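Aerobic respiration control sensor protein ArcB (Escherichia coli, PDB 2A0B) activates the response regulator ArcA through a four-step phosphorelay for anaerobic repression, this piece being the sensor's histidine-containing phosphotransfer (HPt) domain. Local coordinates at residues 79-84 with 98-103; 15-20 with 116-121; 34-39 with 68-73. One frame throughout, in Å; residues are numbered along the deposited sequence.

Contact 1 of 3, residues 79-84 with 98-103; sequences QQLGQQ and GEWIEE. With ZN (zinc ion), chain B.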
ATOM      1  N   GLN A  79       1.154   3.255  -1.233  1.00 16.94           N
ATOM      2  CA  GLN A  79       0.728   3.661  -2.597  1.00 19.31           C
ATOM      3  C   GLN A  79       1.903   4.106  -3.490  1.00 18.85           C
ATOM      4  O   GLN A  79       1.962   3.659  -4.636  1.00 18.93           O
ATOM      5  CB  GLN A  79      -0.260   4.839  -2.426  1.00 19.83           C
ATOM      6  CG  GLN A  79      -0.916   5.208  -3.771  1.00 25.62           C
ATOM      7  CD  GLN A  79      -1.719   6.483  -3.621  1.00 30.64           C
ATOM      8  OE1 GLN A  79      -2.656   6.669  -4.413  1.00 36.09           O
ATOM      9  NE2 GLN A  79      -1.445   7.356  -2.706  1.00 31.89           N
ATOM     10  N   GLN A  80       2.826   4.798  -2.848  1.00 20.59           N
ATOM     11  CA  GLN A  80       4.024   5.262  -3.589  1.00 21.46           C
ATOM     12  C   GLN A  80       4.925   4.089  -3.951  1.00 21.76           C
ATOM     13  O   GLN A  80       5.427   4.014  -5.103  1.00 19.14           O
ATOM     14  CB  GLN A  80       4.773   6.321  -2.808  1.00 25.69           C
ATOM     15  CG  GLN A  80       5.974   6.883  -3.574  1.00 32.82           C
ATOM     16  CD  GLN A  80       5.676   7.356  -4.979  1.00 37.86           C
ATOM     17  OE1 GLN A  80       4.563   7.854  -5.268  1.00 41.47           O
ATOM     18  NE2 GLN A  80       6.639   7.214  -5.905  1.00 38.69           N
ATOM     19  N   LEU A  81       5.036   3.090  -3.054  1.00 18.75           N
ATOM     20  CA  LEU A  81       5.795   1.883  -3.483  1.00 18.06           C
ATOM     21  C   LEU A  81       5.204   1.154  -4.648  1.00 18.68           C
ATOM     22  O   LEU A  81       5.720   0.577  -5.584  1.00 19.04           O
ATOM     23  CB  LEU A  81       5.924   0.850  -2.329  1.00 20.66           C
ATOM     24  CG  LEU A  81       6.984   1.165  -1.296  1.00 24.18           C
ATOM     25  CD1 LEU A  81       6.885   0.094  -0.222  1.00 21.85           C
ATOM     26  CD2 LEU A  81       8.319   1.158  -2.032  1.00 23.19           C
ATOM     27  N   GLY A  82       3.800   1.092  -4.640  1.00 17.43           N
ATOM     28  CA  GLY A  82       3.126   0.390  -5.730  1.00 17.95           C
ATOM     29  C   GLY A  82       3.265   1.278  -6.992  1.00 16.04           C
ATOM     30  O   GLY A  82       3.400   0.590  -8.011  1.00 19.01           O
ATOM     31  N   GLN A  83       3.301   2.551  -6.891  1.00 17.37           N
ATOM     32  CA  GLN A  83       3.532   3.403  -8.071  1.00 19.55           C
ATOM     33  C   GLN A  83       4.918   3.092  -8.669  1.00 20.29           C
ATOM     34  O   GLN A  83       5.020   2.873  -9.881  1.00 19.89           O
ATOM     35  CB  GLN A  83       3.395   4.861  -7.696  1.00 23.06           C
ATOM     36  CG  GLN A  83       3.879   5.810  -8.783  1.00 24.71           C
ATOM     37  CD  GLN A  83       2.983   5.786  -9.994  1.00 29.50           C
ATOM     38  OE1 GLN A  83       1.881   5.248  -9.970  1.00 33.62           O
ATOM     39  NE2 GLN A  83       3.445   6.358 -11.117  1.00 31.32           N
ATOM     40  N   GLN A  84       5.923   3.002  -7.763  1.00 19.15           N
ATOM     41  CA  GLN A  84       7.265   2.665  -8.325  1.00 20.54           C
ATOM     42  C   GLN A  84       7.283   1.304  -8.943  1.00 18.08           C
ATOM     43  O   GLN A  84       7.810   1.127 -10.073  1.00 17.97           O
ATOM     44  CB  GLN A  84       8.297   2.723  -7.167  1.00 18.36           C
ATOM     45  CG  GLN A  84       8.530   4.121  -6.664  1.00 22.52           C
ATOM     46  CD  GLN A  84       9.174   4.204  -5.288  1.00 25.37           C
ATOM     47  OE1 GLN A  84       9.230   5.282  -4.714  1.00 31.96           O
ATOM     48  NE2 GLN A  84       9.572   3.125  -4.646  1.00 31.08           N
ATOM     49  N   GLY A  98      12.990  -5.594  -7.069  1.00 19.29           N
ATOM     50  CA  GLY A  98      12.970  -6.655  -6.041  1.00 20.44           C
ATOM     51  C   GLY A  98      13.142  -5.986  -4.651  1.00 18.60           C
ATOM     52  O   GLY A  98      12.548  -6.589  -3.724  1.00 21.04           O
ATOM     53  N   GLU A  99      13.874  -4.935  -4.454  1.00 19.28           N
ATOM     54  CA  GLU A  99      14.045  -4.251  -3.185  1.00 20.97           C
ATOM     55  C   GLU A  99      12.671  -3.616  -2.784  1.00 19.37           C
ATOM     56  O   GLU A  99      12.285  -3.777  -1.625  1.00 19.05           O
ATOM     57  CB  GLU A  99      15.103  -3.174  -3.142  1.00 25.29           C
ATOM     58  CG  GLU A  99      15.377  -2.659  -1.726  1.00 35.08           C
ATOM     59  CD  GLU A  99      16.838  -2.597  -1.331  1.00 40.84           C
ATOM     60  OE1 GLU A  99      17.708  -3.198  -2.021  1.00 44.98           O
ATOM     61  OE2 GLU A  99      17.238  -1.913  -0.353  1.00 43.62           O
ATOM     62  N   TRP A 100      12.019  -3.003  -3.785  1.00 18.79           N
ATOM     63  CA  TRP A 100      10.703  -2.401  -3.367  1.00 17.05           C
ATOM     64  C   TRP A 100       9.736  -3.474  -3.036  1.00 16.57           C
ATOM     65  O   TRP A 100       8.936  -3.202  -2.071  1.00 17.46           O
ATOM     66  CB  TRP A 100      10.225  -1.626  -4.608  1.00 16.98           C
ATOM     67  CG  TRP A 100      11.019  -0.411  -4.938  1.00 19.04           C
ATOM     68  CD1 TRP A 100      11.773   0.383  -4.152  1.00 20.68           C
ATOM     69  CD2 TRP A 100      11.172   0.125  -6.273  1.00 18.67           C
ATOM     70  NE1 TRP A 100      12.339   1.412  -4.860  1.00 22.09           N
ATOM     71  CE2 TRP A 100      11.983   1.247  -6.182  1.00 19.49           C
ATOM     72  CE3 TRP A 100      10.610  -0.266  -7.497  1.00 19.87           C
ATOM     73  CZ2 TRP A 100      12.318   2.052  -7.281  1.00 22.52           C
ATOM     74  CZ3 TRP A 100      10.987   0.517  -8.601  1.00 19.30           C
ATOM     75  CH2 TRP A 100      11.795   1.631  -8.482  1.00 20.12           C
ATOM     76  N   ILE A 101       9.691  -4.622  -3.631  1.00 15.12           N
ATOM     77  CA  ILE A 101       8.828  -5.737  -3.303  1.00 15.56           C
ATOM     78  C   ILE A 101       9.119  -6.170  -1.883  1.00 18.59           C
ATOM     79  O   ILE A 101       8.296  -6.400  -1.029  1.00 18.20           O
ATOM     80  CB  ILE A 101       8.847  -6.848  -4.327  1.00 18.54           C
ATOM     81  CG1 ILE A 101       8.244  -6.286  -5.663  1.00 19.86           C
ATOM     82  CG2 ILE A 101       8.226  -8.115  -3.782  1.00 19.20           C
ATOM     83  CD1 ILE A 101       8.403  -7.318  -6.791  1.00 21.30           C
ATOM     84  N   GLU A 102      10.452  -6.467  -1.587  1.00 16.61           N
ATOM     85  CA  GLU A 102      10.769  -6.862  -0.219  1.00 17.91           C
ATOM     86  C   GLU A 102      10.434  -5.812   0.808  1.00 18.49           C
ATOM     87  O   GLU A 102      10.002  -6.172   1.921  1.00 19.90           O
ATOM     88  CB  GLU A 102      12.327  -7.076  -0.215  1.00 19.60           C
ATOM     89  CG  GLU A 102      12.768  -7.581   1.152  1.00 23.47           C
ATOM     90  CD  GLU A 102      12.273  -8.924   1.604  1.00 25.26           C
ATOM     91  OE1 GLU A 102      11.849  -9.837   0.854  1.00 28.20           O
ATOM     92  OE2 GLU A 102      12.291  -9.075   2.848  1.00 26.80           O
ATOM     93  N   GLU A 103      10.628  -4.537   0.595  1.00 17.81           N
ATOM     94  CA  GLU A 103      10.296  -3.436   1.447  1.00 18.02           C
ATOM     95  C   GLU A 103       8.758  -3.482   1.763  1.00 19.67           C
ATOM     96  O   GLU A 103       8.376  -3.449   2.916  1.00 19.29           O
ATOM     97  CB  GLU A 103      10.623  -2.130   0.793  1.00 19.88           C
ATOM     98  CG  GLU A 103      10.347  -0.971   1.704  1.00 19.33           C
ATOM     99  CD  GLU A 103      10.602   0.334   1.041  1.00 20.37           C
ATOM    100  OE1 GLU A 103      11.375   0.465   0.012  1.00 22.63           O
ATOM    101  OE2 GLU A 103      10.089   1.390   1.484  1.00 19.93           O
TER
HETATM  102 ZN    ZN B 800       8.724   1.556   3.040  1.00 24.08          ZN

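Contact 2 of 3, residues 15-20 with 116-121; sequences PMLEQY and KAWVAK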
ATOM      1  N   PRO A  15      -4.405  14.586   5.168  1.00 22.13           N
ATOM      2  CA  PRO A  15      -5.463  15.482   4.621  1.00 22.79           C
ATOM      3  C   PRO A  15      -6.622  14.625   4.093  1.00 24.33           C
ATOM      4  O   PRO A  15      -7.796  14.999   4.376  1.00 25.21           O
ATOM      5  CB  PRO A  15      -4.796  16.233   3.497  1.00 26.78           C
ATOM      6  CG  PRO A  15      -3.369  16.385   4.055  1.00 25.90           C
ATOM      7  CD  PRO A  15      -3.106  14.982   4.567  1.00 24.39           C
ATOM      8  N   MET A  16      -6.400  13.584   3.346  1.00 21.81           N
ATOM      9  CA  MET A  16      -7.462  12.750   2.781  1.00 22.52           C
ATOM     10  C   MET A  16      -8.211  12.084   3.914  1.00 22.81           C
ATOM     11  O   MET A  16      -9.464  12.018   3.991  1.00 21.82           O
ATOM     12  CB  MET A  16      -6.955  11.726   1.760  0.50 23.55           C
ATOM     13  CG  MET A  16      -8.001  10.698   1.315  0.50 26.28           C
ATOM     14  SD  MET A  16      -8.057   9.275   2.413  0.50 30.19           S
ATOM     15  CE  MET A  16      -8.733   7.988   1.373  0.50 29.38           C
ATOM     16  N   LEU A  17      -7.508  11.499   4.913  1.00 18.34           N
ATOM     17  CA  LEU A  17      -8.158  10.816   6.003  1.00 17.95           C
ATOM     18  C   LEU A  17      -9.008  11.779   6.844  1.00 19.10           C
ATOM     19  O   LEU A  17     -10.070  11.295   7.299  1.00 20.60           O
ATOM     20  CB  LEU A  17      -7.080  10.108   6.895  1.00 18.90           C
ATOM     21  CG  LEU A  17      -6.534   8.905   6.123  1.00 19.23           C
ATOM     22  CD1 LEU A  17      -5.199   8.525   6.861  1.00 21.03           C
ATOM     23  CD2 LEU A  17      -7.405   7.667   6.121  1.00 22.17           C
ATOM     24  N   GLU A  18      -8.553  12.993   7.061  1.00 19.66           N
ATOM     25  CA  GLU A  18      -9.315  13.910   7.907  1.00 20.81           C
ATOM     26  C   GLU A  18     -10.607  14.290   7.118  1.00 22.18           C
ATOM     27  O   GLU A  18     -11.652  14.332   7.807  1.00 22.80           O
ATOM     28  CB  GLU A  18      -8.513  15.132   8.267  1.00 25.05           C
ATOM     29  CG  GLU A  18      -7.549  14.704   9.398  1.00 30.18           C
ATOM     30  CD  GLU A  18      -6.812  15.840  10.065  1.00 34.64           C
ATOM     31  OE1 GLU A  18      -6.942  17.024   9.705  1.00 37.57           O
ATOM     32  OE2 GLU A  18      -6.076  15.516  11.042  1.00 35.53           O
ATOM     33  N   GLN A  19     -10.428  14.480   5.820  1.00 21.75           N
ATOM     34  CA  GLN A  19     -11.662  14.832   5.055  1.00 22.92           C
ATOM     35  C   GLN A  19     -12.575  13.627   5.093  1.00 22.92           C
ATOM     36  O   GLN A  19     -13.844  13.752   5.285  1.00 22.80           O
ATOM     37  CB  GLN A  19     -11.248  15.155   3.629  1.00 25.01           C
ATOM     38  CG  GLN A  19     -12.445  15.503   2.721  1.00 28.94           C
ATOM     39  CD  GLN A  19     -11.997  15.704   1.287  1.00 28.96           C
ATOM     40  OE1 GLN A  19     -11.922  16.852   0.843  1.00 32.78           O
ATOM     41  NE2 GLN A  19     -11.738  14.677   0.520  1.00 31.17           N
ATOM     42  N   TYR A  20     -12.112  12.404   4.907  1.00 19.67           N
ATOM     43  CA  TYR A  20     -12.915  11.216   4.977  1.00 21.02           C
ATOM     44  C   TYR A  20     -13.650  11.040   6.281  1.00 24.61           C
ATOM     45  O   TYR A  20     -14.870  10.665   6.285  1.00 24.73           O
ATOM     46  CB  TYR A  20     -12.064   9.978   4.672  1.00 27.63           C
ATOM     47  CG  TYR A  20     -12.122   9.670   3.195  1.00 33.37           C
ATOM     48  CD1 TYR A  20     -12.001  10.665   2.224  1.00 36.22           C
ATOM     49  CD2 TYR A  20     -12.297   8.369   2.778  1.00 37.21           C
ATOM     50  CE1 TYR A  20     -12.052  10.378   0.870  1.00 37.46           C
ATOM     51  CE2 TYR A  20     -12.345   8.060   1.426  1.00 40.35           C
ATOM     52  CZ  TYR A  20     -12.224   9.072   0.482  1.00 40.03           C
ATOM     53  OH  TYR A  20     -12.289   8.707  -0.855  1.00 41.16           O
ATOM     54  N   LYS A 116      -4.348   2.146  11.955  1.00 19.23           N
ATOM     55  CA  LYS A 116      -5.360   1.782  12.992  1.00 22.26           C
ATOM     56  C   LYS A 116      -5.224   2.694  14.174  1.00 23.01           C
ATOM     57  O   LYS A 116      -6.179   3.216  14.764  1.00 22.72           O
ATOM     58  CB  LYS A 116      -5.258   0.347  13.442  1.00 21.48           C
ATOM     59  CG  LYS A 116      -5.825  -0.648  12.472  1.00 23.37           C
ATOM     60  CD  LYS A 116      -5.605  -2.079  12.850  1.00 25.69           C
ATOM     61  CE  LYS A 116      -6.263  -3.078  11.931  1.00 28.16           C
ATOM     62  NZ  LYS A 116      -5.891  -4.486  12.290  1.00 30.67           N
ATOM     63  N   ALA A 117      -3.981   2.954  14.643  1.00 21.19           N
ATOM     64  CA  ALA A 117      -3.784   3.806  15.786  1.00 22.31           C
ATOM     65  C   ALA A 117      -4.213   5.225  15.554  1.00 24.58           C
ATOM     66  O   ALA A 117      -4.780   5.878  16.420  1.00 26.54           O
ATOM     67  CB  ALA A 117      -2.287   3.697  16.179  1.00 23.49           C
ATOM     68  N   TRP A 118      -3.986   5.771  14.358  1.00 22.02           N
ATOM     69  CA  TRP A 118      -4.326   7.130  14.008  1.00 21.91           C
ATOM     70  C   TRP A 118      -5.874   7.255  14.006  1.00 20.90           C
ATOM     71  O   TRP A 118      -6.303   8.285  14.549  1.00 24.87           O
ATOM     72  CB  TRP A 118      -3.774   7.439  12.591  1.00 22.91           C
ATOM     73  CG  TRP A 118      -3.996   8.887  12.261  1.00 25.20           C
ATOM     74  CD1 TRP A 118      -3.218   9.953  12.559  1.00 25.80           C
ATOM     75  CD2 TRP A 118      -5.177   9.422  11.610  1.00 25.52           C
ATOM     76  NE1 TRP A 118      -3.812  11.134  12.139  1.00 28.61           N
ATOM     77  CE2 TRP A 118      -5.012  10.797  11.547  1.00 26.44           C
ATOM     78  CE3 TRP A 118      -6.329   8.804  11.097  1.00 26.67           C
ATOM     79  CZ2 TRP A 118      -5.954  11.668  10.979  1.00 27.36           C
ATOM     80  CZ3 TRP A 118      -7.294   9.662  10.535  1.00 27.23           C
ATOM     81  CH2 TRP A 118      -7.069  11.021  10.470  1.00 25.73           C
ATOM     82  N   VAL A 119      -6.516   6.236  13.491  1.00 22.02           N
ATOM     83  CA  VAL A 119      -7.992   6.373  13.417  1.00 25.14           C
ATOM     84  C   VAL A 119      -8.559   6.312  14.841  1.00 28.60           C
ATOM     85  O   VAL A 119      -9.523   7.068  15.149  1.00 29.77           O
ATOM     86  CB  VAL A 119      -8.649   5.298  12.574  1.00 24.82           C
ATOM     87  CG1 VAL A 119     -10.195   5.402  12.623  1.00 28.40           C
ATOM     88  CG2 VAL A 119      -8.302   5.348  11.096  1.00 26.51           C
ATOM     89  N   ALA A 120      -7.969   5.468  15.661  1.00 28.24           N
ATOM     90  CA  ALA A 120      -8.384   5.374  17.072  1.00 31.66           C
ATOM     91  C   ALA A 120      -8.223   6.695  17.790  1.00 33.77           C
ATOM     92  O   ALA A 120      -9.136   7.109  18.543  1.00 35.27           O
ATOM     93  CB  ALA A 120      -7.597   4.302  17.808  1.00 31.70           C
ATOM     94  N   LYS A 121      -7.155   7.439  17.605  1.00 33.52           N
ATOM     95  CA  LYS A 121      -6.890   8.708  18.237  1.00 36.48           C
ATOM     96  C   LYS A 121      -7.701   9.867  17.673  1.00 38.65           C
ATOM     97  O   LYS A 121      -8.114  10.783  18.396  1.00 39.96           O
ATOM     98  CB  LYS A 121      -5.399   9.033  18.128  1.00 37.95           C
ATOM     99  CG  LYS A 121      -4.990  10.372  18.712  1.00 41.70           C
ATOM    100  CD  LYS A 121      -3.616  10.300  19.379  1.00 44.14           C
ATOM    101  CE  LYS A 121      -3.593  11.182  20.622  1.00 45.79           C
ATOM    102  NZ  LYS A 121      -3.566  10.339  21.859  1.00 46.99           N
TER

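Contact 3 of 3, residues 34-39 with 68-73; sequences AVFEKM and GAAGSV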
ATOM      1  N   ALA A  34      -9.923  -3.519   7.080  1.00 22.37           N
ATOM      2  CA  ALA A  34     -10.033  -4.930   7.368  1.00 22.45           C
ATOM      3  C   ALA A  34      -9.990  -5.748   6.101  1.00 23.66           C
ATOM      4  O   ALA A  34      -9.398  -6.827   6.013  1.00 25.42           O
ATOM      5  CB  ALA A  34     -11.312  -5.223   8.164  1.00 24.06           C
ATOM      6  N   VAL A  35     -10.607  -5.241   4.998  1.00 21.98           N
ATOM      7  CA  VAL A  35     -10.554  -5.910   3.747  1.00 21.33           C
ATOM      8  C   VAL A  35      -9.095  -5.841   3.153  1.00 20.39           C
ATOM      9  O   VAL A  35      -8.649  -6.874   2.680  1.00 22.84           O
ATOM     10  CB  VAL A  35     -11.515  -5.318   2.676  1.00 23.62           C
ATOM     11  CG1 VAL A  35     -11.312  -5.924   1.307  1.00 22.18           C
ATOM     12  CG2 VAL A  35     -12.917  -5.658   3.210  1.00 24.77           C
ATOM     13  N   PHE A  36      -8.502  -4.709   3.317  1.00 20.28           N
ATOM     14  CA  PHE A  36      -7.085  -4.553   2.807  1.00 20.15           C
ATOM     15  C   PHE A  36      -6.209  -5.576   3.529  1.00 21.00           C
ATOM     16  O   PHE A  36      -5.417  -6.237   2.815  1.00 22.01           O
ATOM     17  CB  PHE A  36      -6.637  -3.143   3.063  1.00 21.07           C
ATOM     18  CG  PHE A  36      -5.228  -2.830   2.566  1.00 22.75           C
ATOM     19  CD1 PHE A  36      -5.031  -2.489   1.249  1.00 23.87           C
ATOM     20  CD2 PHE A  36      -4.193  -2.865   3.476  1.00 23.51           C
ATOM     21  CE1 PHE A  36      -3.714  -2.182   0.838  1.00 24.66           C
ATOM     22  CE2 PHE A  36      -2.883  -2.597   3.052  1.00 22.41           C
ATOM     23  CZ  PHE A  36      -2.669  -2.235   1.748  1.00 23.56           C
ATOM     24  N   GLU A  37      -6.353  -5.649   4.853  1.00 20.35           N
ATOM     25  CA  GLU A  37      -5.485  -6.648   5.548  1.00 23.99           C
ATOM     26  C   GLU A  37      -5.679  -8.063   5.125  1.00 24.98           C
ATOM     27  O   GLU A  37      -4.791  -8.932   5.133  1.00 25.92           O
ATOM     28  CB  GLU A  37      -5.810  -6.622   7.049  1.00 27.62           C
ATOM     29  CG  GLU A  37      -5.386  -5.427   7.851  1.00 34.29           C
ATOM     30  CD  GLU A  37      -5.734  -5.775   9.311  1.00 36.03           C
ATOM     31  OE1 GLU A  37      -4.991  -6.542   9.917  1.00 38.80           O
ATOM     32  OE2 GLU A  37      -6.796  -5.367   9.779  1.00 40.76           O
ATOM     33  N   LYS A  38      -6.924  -8.501   4.747  1.00 21.51           N
ATOM     34  CA  LYS A  38      -7.114  -9.862   4.320  1.00 24.56           C
ATOM     35  C   LYS A  38      -6.590 -10.137   2.908  1.00 20.68           C
ATOM     36  O   LYS A  38      -6.339 -11.292   2.619  1.00 21.75           O
ATOM     37  CB  LYS A  38      -8.579 -10.296   4.454  1.00 29.79           C
ATOM     38  CG  LYS A  38      -9.515 -10.249   3.294  1.00 35.64           C
ATOM     39  CD  LYS A  38     -10.798 -11.037   3.616  1.00 38.08           C
ATOM     40  CE  LYS A  38     -11.993 -10.101   3.703  1.00 40.71           C
ATOM     41  NZ  LYS A  38     -13.207 -10.907   4.070  1.00 42.03           N
ATOM     42  N   MET A  39      -6.509  -9.066   2.076  1.00 20.42           N
ATOM     43  CA  MET A  39      -6.097  -9.332   0.708  1.00 21.54           C
ATOM     44  C   MET A  39      -4.568  -9.197   0.496  1.00 20.89           C
ATOM     45  O   MET A  39      -4.048  -9.841  -0.410  1.00 23.14           O
ATOM     46  CB  MET A  39      -6.728  -8.326  -0.264  1.00 22.02           C
ATOM     47  CG  MET A  39      -8.276  -8.338  -0.170  1.00 24.16           C
ATOM     48  SD  MET A  39      -9.041  -9.915  -0.500  1.00 26.86           S
ATOM     49  CE  MET A  39      -8.564 -10.249  -2.156  1.00 26.20           C
ATOM     50  N   GLY A  68      -3.671   1.001  -6.111  1.00 19.76           N
ATOM     51  CA  GLY A  68      -5.101   1.478  -5.957  1.00 21.66           C
ATOM     52  C   GLY A  68      -5.676   1.112  -4.594  1.00 20.97           C
ATOM     53  O   GLY A  68      -6.387   1.958  -3.970  1.00 22.57           O
ATOM     54  N   ALA A  69      -5.483  -0.113  -4.181  1.00 19.17           N
ATOM     55  CA  ALA A  69      -5.971  -0.656  -2.903  1.00 18.14           C
ATOM     56  C   ALA A  69      -5.487   0.180  -1.766  1.00 20.95           C
ATOM     57  O   ALA A  69      -6.180   0.697  -0.890  1.00 20.11           O
ATOM     58  CB  ALA A  69      -5.680  -2.125  -2.720  1.00 19.03           C
ATOM     59  N   ALA A  70      -4.114   0.385  -1.699  1.00 17.88           N
ATOM     60  CA  ALA A  70      -3.622   1.223  -0.634  1.00 17.05           C
ATOM     61  C   ALA A  70      -4.031   2.650  -0.599  1.00 19.03           C
ATOM     62  O   ALA A  70      -4.275   3.278   0.422  1.00 19.94           O
ATOM     63  CB  ALA A  70      -2.035   1.161  -0.737  1.00 18.22           C
ATOM     64  N   GLY A  71      -4.176   3.297  -1.774  1.00 20.44           N
ATOM     65  CA  GLY A  71      -4.565   4.692  -1.917  1.00 22.46           C
ATOM     66  C   GLY A  71      -6.050   4.825  -1.447  1.00 20.30           C
ATOM     67  O   GLY A  71      -6.338   5.882  -0.868  1.00 23.68           O
ATOM     68  N   SER A  72      -6.798   3.786  -1.576  1.00 20.52           N
ATOM     69  CA  SER A  72      -8.224   3.870  -1.199  1.00 23.64           C
ATOM     70  C   SER A  72      -8.407   4.063   0.296  1.00 25.63           C
ATOM     71  O   SER A  72      -9.445   4.554   0.755  1.00 24.56           O
ATOM     72  CB  SER A  72      -8.951   2.655  -1.727  1.00 23.81           C
ATOM     73  OG  SER A  72      -8.951   1.526  -0.904  1.00 27.41           O
ATOM     74  N   VAL A  73      -7.463   3.534   1.098  1.00 20.92           N
ATOM     75  CA  VAL A  73      -7.511   3.649   2.544  1.00 20.94           C
ATOM     76  C   VAL A  73      -6.458   4.577   3.127  1.00 21.04           C
ATOM     77  O   VAL A  73      -6.322   4.643   4.372  1.00 23.75           O
ATOM     78  CB  VAL A  73      -7.472   2.263   3.204  1.00 23.80           C
ATOM     79  CG1 VAL A  73      -8.726   1.461   2.872  1.00 28.06           C
ATOM     80  CG2 VAL A  73      -6.229   1.435   2.825  1.00 25.40           C
TER

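Contact 1 of 3, residues 79-84 with 98-103
Gln84 lies over one face of the Trp100 indole. Its CB stands 3.7 Å from the centroid of the six-membered ring, almost on the ring normal, which makes a CH-pi contact. The chain then runs extended across the ring system, so that NE2 comes within 3.3 Å of Trp100 NE1. Both nitrogens are donors and no hydrogen bond joins them; NE2 sits above the ring, with the amide plane turned 44° from it. Glutamine suits this partly exposed place: its CB supplies the apolar contact, and its amide nitrogen also lies over the face, toward the rim. The other end of the amide has a tie within its own helix, since Gln80 NE2 gives a weak hydrogen bond to Gln84 OE1 at 3.4 Å.

One turn earlier, buried Leu81 touches both the indole and the metal ligand Glu103. Its CD2 is 4.1 Å from Trp100 CD1 and 3.7 Å from Glu103 OE1, while Leu81 CD1 lies near Glu103 OE2, the two side chains crossing obliquely. Glu103 carries its CG opposite the backbone N (chi1 -177°) and stays extended, which brings OE2 to the zinc ion at 2.1 Å. OE1 does not bind the metal and rests on the leucine methyl, so Leu81 is an apolar neighbour of a first-shell ligand. His77 and Glu107 bind the same zinc.

The two segments run nearly antiparallel, at 154°, with axes 9.9 Å apart, as expected of adjacent helices in the HPt four-helix bundle. Helix 76-85 therefore lies along helix 93-122, where Trp100 also touches Trp93 and Ile85, while Ile101 points away from the contact and packs on Leu47 and Leu51 of helix 26-52.

Contact 2 of 3, residues 15-20 with 116-121
Helix 14-23, an N-terminal addition to the HPt bundle, is held against the last turns of the long helix 93-122 where Leu17 and Glu18 receive the six-membered ring of Trp118. The nearest CA atoms of the two segments, those of Leu17 and Val119, are 8.6 Å apart, and the indole reaches across this separation to Leu17 and Glu18. With CG anti to the backbone N (chi1 -174°), Trp118 throws its ring across to the other helix, benzo end first. Leu17 CB lies 3.7 Å from Trp118 CZ3 and equally near CH2, meeting the ring obliquely. Leu17 CD1 comes over the rim of one face, 4.3 Å above the plane.

Glu18 approaches differently. Its CG lies at the ring edge, in plane, 3.8 Å from Trp118 CZ2, and the extended chain carries OE2 to 3.9 Å from the same carbon. The carboxylate is turned only 24° from the indole plane, so its negative charge may be mildly favoured beside the positive rim of the ring.

In the HPt fold the four-helix bundle is built by helices 26-52, 56-72, 76-85 and 93-122, and this contact joins the shorter helix 14-23 to one end of it. Tryptophan fits the site because it is long enough to bridge two helices and tolerates partial exposure; Ile14, Leu21 and Leu12 also touch it. Neighbouring Val119 packs on Pro26 and Ile29 of helix 26-52, and Lys116 NZ makes a salt bridge to Glu37 OE2 of that helix.

Contact 3 of 3, residues 34-39 with 68-73
Phe36 points its ring at the C-terminal end of helix 56-72, where Ala69, Ala70 and Val73 receive it inside the HPt four-helix bundle. The nearest CA atoms, those of Phe36 and Ala69, are 7.0 Å apart, a close approach that small residues on helix 56-72 allow. Phe36 holds its ring opposite the main-chain nitrogen about the CA-CB bond (chi1 -179°), and so reaches straight out from helix 26-52 into the interior.

The ring meets its partners obliquely, mainly through CD1 and CE1. CE1 comes to 3.6 Å from Ala70 N and 4.1 Å from Ala70 CB, so the aromatic carbon reaches backbone as well as methyl. CD1 lies 4.0 Å from Ala69 CB, on the preceding residue. Alanine is apt at both positions: the ring can settle against the helix backbone, and each methyl still adds apolar surface. Nearer the root of the ring, Val73 CG2 makes a longer contact with Phe36 CG at 4.4 Å, and its branched side chain widens the apolar surface near the end of helix 56-72.

Around this core, Leu75, Leu78 and Val112 also touch Phe36, so one ring brings together parts of all four helices. Reducing Phe36 to an alanine would probably open a gap beside Ala69, Ala70 and Val73 and leave Leu78 and Val112 without a shared partner. His64, the phosphorylation site, lies on the same helix 56-72, its side chain about 10 Å from that of Ala69. Ala69 O, which lies near Phe36 CD1, accepts a hydrogen bond from Ser72 OG at 2.9 Å, with a C=O...O angle of 131° and the donor 19° from the carbonyl plane, a bond that fixes a carbonyl beside the ring.

Overall arrangement
Contact 3 is the most buried of the three and lies nearest the centre of the chain; its side-chain contacts are apolar, with the ring also resting on backbone, and no hydrogen bond crosses it. Contacts 1 and 2 are partly buried, lie on opposite sides of the chain's centre with their own centres about 23 Å apart, and both use helix 93-122; each sets a tryptophan from that helix beside a side chain with a polar end. They differ in that contact 1 adds a zinc ligand and joins two bundle helices, whereas contact 2 ties on the N-terminal helix. Contact 3 touches both: Ala70 packs against Gln79, and Val73 O meets Leu17 CD2.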